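Local coordinates for EmGH1 (PDB 5Z87), which probably hydrolyses beta-glucosidic bonds, as a bacterial member of glycoside hydrolase family 3, at residues A[484-489]-A[536-541]; A[438-443]-A[566-571]. All coordinates share one frame; numbering follows the deposited sequence. Where two conformers were deposited one is given.

Both contacts belong to the family 3 C-terminal domain, built around a mixed sheet with helices packed against it. Along the chain they are nested: 438-443 comes first, then 484-489 and 536-541, and 566-571 last, so that contact 2 closes a loop containing all of contact 1. Contact 2 joins strand 436-440 to helix 561-569 in the hydrophobic body of the domain, while contact 1 joins the loops that follow the parallel strands 476-480 and 527-533. Their centres lie about 19 Å apart, yet they meet where Ile485 CG1 packs on Pro442 CG at 3.7 Å. Core packing therefore runs on into the loops, one of which brings Glu541 to the ligand pocket.

Contact 1 (A[484-489]-A[536-541]); sequences AITAGD and ESTARE
Thr486 OG1 is gripped by two partners: it donates to Asp489 OD2 at 2.8 Å, using the carboxylate's anti lone pair, and also bonds to Asn535 ND2. Thr486 to Asp489 form a type II beta turn, closed a second time by Asp489 N to Thr486 O at 3.2 Å, with Gly488 at the third position. The turn sits in the loop after strand 476-480 and faces the loop after strand 527-533, both strands of the parallel part of the C-terminal domain's sheet. With OG1 set between backbone N and carbonyl carbon (chi1 37°), the Thr486 methyl is left to face the second loop, where CG2 meets Ser537 CB at 3.8 Å. Replacing Thr486 with an alanine would probably cost both Asp489 OD2 and Asn535 ND2 their hydroxyl mate, give the carboxylate more freedom to turn, and open a gap beside Ser537 CB. Asn535 serves both sides, since its OD1 takes Ser537 N in an Asx turn and its backbone N bonds to Thr538 OG1. Phe653 of the second subunit packs on Thr486 and Thr538, so the two loops also contribute to the dimer interface. Further on, the 536-541 segment reaches the ligand pocket, where Glu541 OE1 bonds to Tyr452 OH. A bound magnesium ion lies about 3 Å from the nearest side-chain atom of Thr538. The Thr538 methyl meets Ile485: their side chains cross at about a right angle, CG2 of one on CG2 of the other at 3.6 Å.

Contact 2 (A[438-443]-A[566-571]); sequences LVVGPN and EALLAL
Leu568 leaves its helix with CG anti to the carbonyl carbon (chi1 -65°) and then runs extended (chi2 173°), which carries CD1 out toward the strand. Val440 answers with CG1 set between its backbone N and carbonyl carbon (chi1 47°), and the two side chains meet tip to tip. The leucine's CD1 comes down on the valine fork, 3.6 Å from Val440 CG1 and 4.1 Å from Val440 CG2, so it touches both branches but leans on the first. Its other methyl faces the residue two places back on the strand, where Leu568 CD2 is 4.5 Å from Leu438 CD2, a looser touch. All three side chains are buried, and the contact across the segments is purely apolar. With the CA atoms of Val440 and Leu568 9.6 Å apart, the backbones are joined by side chains alone. This is helix-on-sheet packing in an alpha/beta domain, well away from the ligand pocket. Leu568 also rests on Ile528 and Met530 of strand 527-533, which runs next to 436-440 in the sheet, while helix 508-522 lies alongside, touching Leu438 and Leu571 through Ala522 and Ala567 through Ile515 and Val519.

Contact 1 (A[484-489]-A[536-541])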
ATOM      1  N   ALA A 484      17.815  24.641  12.014  1.00 32.31           N
ATOM      2  CA  ALA A 484      18.539  23.518  11.440  1.00 36.81           C
ATOM      3  C   ALA A 484      17.594  22.335  11.280  1.00 32.32           C
ATOM      4  O   ALA A 484      16.683  22.136  12.091  1.00 27.72           O
ATOM      5  CB  ALA A 484      19.734  23.114  12.317  1.00 28.52           C
ATOM      6  N   ILE A 485      17.812  21.554  10.220  1.00 27.98           N
ATOM      7  CA  ILE A 485      17.087  20.302  10.013  1.00 24.79           C
ATOM      8  C   ILE A 485      17.836  19.194  10.739  1.00 26.92           C
ATOM      9  O   ILE A 485      17.297  18.521  11.630  1.00 25.52           O
ATOM     10  CB  ILE A 485      16.928  19.994   8.512  1.00 26.76           C
ATOM     11  CG1 ILE A 485      15.980  21.008   7.860  1.00 17.12           C
ATOM     12  CG2 ILE A 485      16.457  18.558   8.298  1.00 20.02           C
ATOM     13  CD1 ILE A 485      15.952  20.953   6.347  1.00 23.39           C
ATOM     14  N   THR A 486      19.099  19.020  10.383  1.00 26.61           N
ATOM     15  CA  THR A 486      19.959  18.037  11.018  1.00 33.16           C
ATOM     16  C   THR A 486      21.048  18.751  11.808  1.00 34.62           C
ATOM     17  O   THR A 486      21.513  19.826  11.421  1.00 35.08           O
ATOM     18  CB  THR A 486      20.561  17.102   9.971  1.00 33.71           C
ATOM     19  OG1 THR A 486      20.854  17.851   8.783  1.00 29.25           O
ATOM     20  CG2 THR A 486      19.553  16.016   9.631  1.00 25.79           C
ATOM     21  N   ALA A 487      21.429  18.161  12.938  1.00 41.53           N
ATOM     22  CA  ALA A 487      22.400  18.801  13.814  1.00 40.09           C
ATOM     23  C   ALA A 487      23.790  18.753  13.193  1.00 45.59           C
ATOM     24  O   ALA A 487      24.191  17.749  12.598  1.00 44.65           O
ATOM     25  CB  ALA A 487      22.404  18.138  15.186  1.00 43.97           C
ATOM     26  N   GLY A 488      24.518  19.861  13.323  1.00 48.64           N
ATOM     27  CA  GLY A 488      25.807  20.005  12.689  1.00 46.72           C
ATOM     28  C   GLY A 488      25.755  20.411  11.235  1.00 48.76           C
ATOM     29  O   GLY A 488      26.815  20.585  10.619  1.00 55.50           O
ATOM     30  N   ASP A 489      24.564  20.561  10.663  1.00 50.00           N
ATOM     31  CA  ASP A 489      24.407  21.004   9.280  1.00 47.21           C
ATOM     32  C   ASP A 489      23.791  22.402   9.316  1.00 49.18           C
ATOM     33  O   ASP A 489      22.592  22.592   9.100  1.00 39.43           O
ATOM     34  CB  ASP A 489      23.560  19.989   8.447  1.00 40.76           C
ATOM     35  CG  ASP A 489      24.255  18.625   8.302  1.00 54.13           C
ATOM     36  OD1 ASP A 489      25.468  18.592   7.978  1.00 54.20           O
ATOM     37  OD2 ASP A 489      23.586  17.585   8.518  1.00 48.16           O
ATOM     38  N   GLU A 536      19.751  15.832   2.326  1.00 19.97           N
ATOM     39  CA  GLU A 536      20.271  14.533   1.934  1.00 21.50           C
ATOM     40  C   GLU A 536      20.361  13.568   3.102  1.00 20.43           C
ATOM     41  O   GLU A 536      20.682  12.399   2.885  1.00 26.68           O
ATOM     42  CB  GLU A 536      21.641  14.725   1.268  1.00 19.32           C
ATOM     43  CG  GLU A 536      21.571  15.433  -0.099  1.00 22.80           C
ATOM     44  CD  GLU A 536      21.486  16.968  -0.022  1.00 24.32           C
ATOM     45  OE1 GLU A 536      21.496  17.607  -1.102  1.00 24.60           O
ATOM     46  OE2 GLU A 536      21.402  17.538   1.096  1.00 19.48           O
ATOM     47  N   SER A 537      20.070  14.017   4.323  1.00 19.20           N
ATOM     48  CA  SER A 537      19.906  13.111   5.452  1.00 24.65           C
ATOM     49  C   SER A 537      18.445  12.741   5.727  1.00 24.68           C
ATOM     50  O   SER A 537      18.192  11.666   6.274  1.00 27.09           O
ATOM     51  CB  SER A 537      20.512  13.720   6.723  1.00 23.47           C
ATOM     52  OG  SER A 537      21.910  13.557   6.747  1.00 28.72           O
ATOM     53  N   THR A 538      17.472  13.585   5.367  1.00 24.58           N
ATOM     54  CA  THR A 538      16.080  13.236   5.653  1.00 24.95           C
ATOM     55  C   THR A 538      15.416  12.466   4.514  1.00 22.50           C
ATOM     56  O   THR A 538      14.457  11.725   4.764  1.00 20.76           O
ATOM     57  CB  THR A 538      15.266  14.488   6.009  1.00 17.88           C
ATOM     58  OG1 THR A 538      15.285  15.436   4.939  1.00 17.82           O
ATOM     59  CG2 THR A 538      15.858  15.146   7.265  1.00 20.59           C
ATOM     60  N   ALA A 539      15.908  12.612   3.286  1.00 20.16           N
ATOM     61  CA  ALA A 539      15.597  11.719   2.174  1.00 19.15           C
ATOM     62  C   ALA A 539      16.922  11.130   1.707  1.00 25.91           C
ATOM     63  O   ALA A 539      17.790  11.859   1.209  1.00 23.27           O
ATOM     64  CB  ALA A 539      14.890  12.451   1.032  1.00 13.81           C
ATOM     65  N   ARG A 540      17.100   9.831   1.903  0.59 23.18           N
ATOM     66  CA  ARG A 540      18.298   9.184   1.396  0.59 25.72           C
ATOM     67  C   ARG A 540      18.019   7.701   1.229  0.59 25.66           C
ATOM     68  O   ARG A 540      17.022   7.164   1.719  0.59 21.87           O
ATOM     69  CB  ARG A 540      19.505   9.411   2.311  0.59 25.60           C
ATOM     70  CG  ARG A 540      19.481   8.605   3.599  0.59 26.60           C
ATOM     71  CD  ARG A 540      20.798   8.719   4.352  0.59 29.20           C
ATOM     72  NE  ARG A 540      21.964   8.466   3.501  0.59 35.37           N
ATOM     73  CZ  ARG A 540      22.963   9.329   3.329  0.59 35.15           C
ATOM     74  NH1 ARG A 540      22.941  10.504   3.951  0.59 38.60           N
ATOM     75  NH2 ARG A 540      23.988   9.018   2.545  0.59 34.21           N
ATOM     76  N   GLU A 541      18.924   7.058   0.514  1.00 25.83           N
ATOM     77  CA  GLU A 541      18.907   5.617   0.344  1.00 26.14           C
ATOM     78  C   GLU A 541      19.219   4.938   1.676  1.00 26.10           C
ATOM     79  O   GLU A 541      20.271   5.184   2.270  1.00 26.93           O
ATOM     80  CB  GLU A 541      19.935   5.235  -0.719  1.00 23.99           C
ATOM     81  CG  GLU A 541      20.153   3.741  -0.922  1.00 26.11           C
ATOM     82  CD  GLU A 541      21.226   3.466  -1.969  1.00 31.02           C
ATOM     83  OE1 GLU A 541      21.859   4.426  -2.461  1.00 25.53           O
ATOM     84  OE2 GLU A 541      21.437   2.287  -2.296  1.00 31.11           O
TER

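Contact 2 (A[438-443]-A[566-571])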
ATOM      1  N   LEU A 438      16.126  39.579   3.711  1.00 30.68           N
ATOM      2  CA  LEU A 438      16.604  38.519   4.592  1.00 32.90           C
ATOM      3  C   LEU A 438      16.476  37.175   3.881  1.00 37.36           C
ATOM      4  O   LEU A 438      15.377  36.798   3.462  1.00 35.12           O
ATOM      5  CB  LEU A 438      15.807  38.487   5.892  1.00 30.97           C
ATOM      6  CG  LEU A 438      16.045  37.249   6.767  1.00 33.04           C
ATOM      7  CD1 LEU A 438      17.455  37.250   7.351  1.00 34.88           C
ATOM      8  CD2 LEU A 438      15.008  37.136   7.866  1.00 26.78           C
ATOM      9  N   VAL A 439      17.593  36.466   3.736  1.00 35.26           N
ATOM     10  CA  VAL A 439      17.613  35.100   3.221  1.00 31.76           C
ATOM     11  C   VAL A 439      17.843  34.179   4.409  1.00 31.09           C
ATOM     12  O   VAL A 439      18.895  34.248   5.055  1.00 35.50           O
ATOM     13  CB  VAL A 439      18.700  34.917   2.148  1.00 35.70           C
ATOM     14  CG1 VAL A 439      18.707  33.489   1.616  1.00 35.06           C
ATOM     15  CG2 VAL A 439      18.477  35.896   1.006  1.00 27.94           C
ATOM     16  N   VAL A 440      16.861  33.325   4.711  1.00 27.38           N
ATOM     17  CA  VAL A 440      16.816  32.595   5.974  1.00 25.93           C
ATOM     18  C   VAL A 440      16.316  31.173   5.748  1.00 29.87           C
ATOM     19  O   VAL A 440      15.452  30.926   4.899  1.00 24.27           O
ATOM     20  CB  VAL A 440      15.918  33.336   6.989  1.00 26.22           C
ATOM     21  CG1 VAL A 440      14.621  33.732   6.315  1.00 22.29           C
ATOM     22  CG2 VAL A 440      15.627  32.473   8.208  1.00 17.06           C
ATOM     23  N   GLY A 441      16.854  30.235   6.537  1.00 25.00           N
ATOM     24  CA  GLY A 441      16.391  28.865   6.534  1.00 27.95           C
ATOM     25  C   GLY A 441      17.505  27.836   6.464  1.00 27.35           C
ATOM     26  O   GLY A 441      18.646  28.132   6.089  1.00 29.12           O
ATOM     27  N   PRO A 442      17.187  26.590   6.817  1.00 34.74           N
ATOM     28  CA  PRO A 442      18.229  25.549   6.839  1.00 27.68           C
ATOM     29  C   PRO A 442      18.857  25.282   5.479  1.00 28.81           C
ATOM     30  O   PRO A 442      19.996  24.805   5.429  1.00 26.22           O
ATOM     31  CB  PRO A 442      17.487  24.319   7.373  1.00 25.03           C
ATOM     32  CG  PRO A 442      16.044  24.568   7.028  1.00 25.75           C
ATOM     33  CD  PRO A 442      15.860  26.058   7.171  1.00 33.35           C
ATOM     34  N   ASN A 443      18.189  25.613   4.375  1.00 25.00           N
ATOM     35  CA  ASN A 443      18.740  25.350   3.053  1.00 29.88           C
ATOM     36  C   ASN A 443      19.119  26.620   2.301  1.00 29.92           C
ATOM     37  O   ASN A 443      19.116  26.635   1.067  1.00 30.23           O
ATOM     38  CB  ASN A 443      17.763  24.512   2.233  1.00 27.72           C
ATOM     39  CG  ASN A 443      17.588  23.129   2.809  1.00 30.09           C
ATOM     40  OD1 ASN A 443      18.423  22.675   3.602  1.00 26.28           O
ATOM     41  ND2 ASN A 443      16.489  22.461   2.451  1.00 25.22           N
ATOM     42  N   GLU A 566       6.016  30.322  10.222  1.00 25.01           N
ATOM     43  CA  GLU A 566       4.926  31.107  10.788  1.00 36.05           C
ATOM     44  C   GLU A 566       5.445  32.299  11.592  1.00 35.63           C
ATOM     45  O   GLU A 566       4.808  33.361  11.600  1.00 33.32           O
ATOM     46  CB  GLU A 566       4.034  30.211  11.646  1.00 34.80           C
ATOM     47  CG  GLU A 566       3.498  29.009  10.887  1.00 32.75           C
ATOM     48  CD  GLU A 566       2.457  28.246  11.673  1.00 42.32           C
ATOM     49  OE1 GLU A 566       2.817  27.254  12.358  1.00 44.18           O
ATOM     50  OE2 GLU A 566       1.276  28.651  11.609  1.00 39.73           O
ATOM     51  N   ALA A 567       6.604  32.156  12.250  1.00 35.76           N
ATOM     52  CA  ALA A 567       7.165  33.275  13.002  1.00 32.00           C
ATOM     53  C   ALA A 567       7.518  34.428  12.079  1.00 35.29           C
ATOM     54  O   ALA A 567       7.287  35.593  12.417  1.00 42.17           O
ATOM     55  CB  ALA A 567       8.392  32.833  13.794  1.00 21.64           C
ATOM     56  N   LEU A 568       8.073  34.126  10.904  1.00 35.99           N
ATOM     57  CA  LEU A 568       8.447  35.174   9.958  1.00 29.85           C
ATOM     58  C   LEU A 568       7.228  35.747   9.253  1.00 37.10           C
ATOM     59  O   LEU A 568       7.171  36.954   8.974  1.00 29.16           O
ATOM     60  CB  LEU A 568       9.448  34.628   8.932  1.00 23.71           C
ATOM     61  CG  LEU A 568      10.804  34.202   9.513  1.00 33.00           C
ATOM     62  CD1 LEU A 568      11.686  33.515   8.466  1.00 22.17           C
ATOM     63  CD2 LEU A 568      11.539  35.412  10.122  1.00 27.49           C
ATOM     64  N   LEU A 569       6.248  34.891   8.951  1.00 31.66           N
ATOM     65  CA  LEU A 569       5.063  35.359   8.249  1.00 30.90           C
ATOM     66  C   LEU A 569       4.268  36.338   9.103  1.00 25.51           C
ATOM     67  O   LEU A 569       3.687  37.293   8.575  1.00 37.17           O
ATOM     68  CB  LEU A 569       4.205  34.160   7.829  1.00 34.29           C
ATOM     69  CG  LEU A 569       4.752  33.360   6.638  1.00 32.52           C
ATOM     70  CD1 LEU A 569       4.078  32.002   6.517  1.00 30.98           C
ATOM     71  CD2 LEU A 569       4.613  34.135   5.354  1.00 30.27           C
ATOM     72  N   ALA A 570       4.273  36.143  10.418  1.00 28.77           N
ATOM     73  CA  ALA A 570       3.508  37.008  11.307  1.00 37.32           C
ATOM     74  C   ALA A 570       4.009  38.450  11.288  1.00 38.77           C
ATOM     75  O   ALA A 570       3.280  39.351  11.711  1.00 44.36           O
ATOM     76  CB  ALA A 570       3.544  36.446  12.728  1.00 24.16           C
ATOM     77  N   LEU A 571       5.228  38.683  10.796  1.00 33.54           N
ATOM     78  CA  LEU A 571       5.777  40.028  10.702  1.00 35.32           C
ATOM     79  C   LEU A 571       5.098  40.870   9.626  1.00 39.64           C
ATOM     80  O   LEU A 571       5.242  42.098   9.639  1.00 44.88           O
ATOM     81  CB  LEU A 571       7.283  39.955  10.432  1.00 36.04           C
ATOM     82  CG  LEU A 571       8.083  39.109  11.429  1.00 37.93           C
ATOM     83  CD1 LEU A 571       9.581  39.301  11.252  1.00 27.34           C
ATOM     84  CD2 LEU A 571       7.669  39.401  12.859  1.00 32.19           C
TER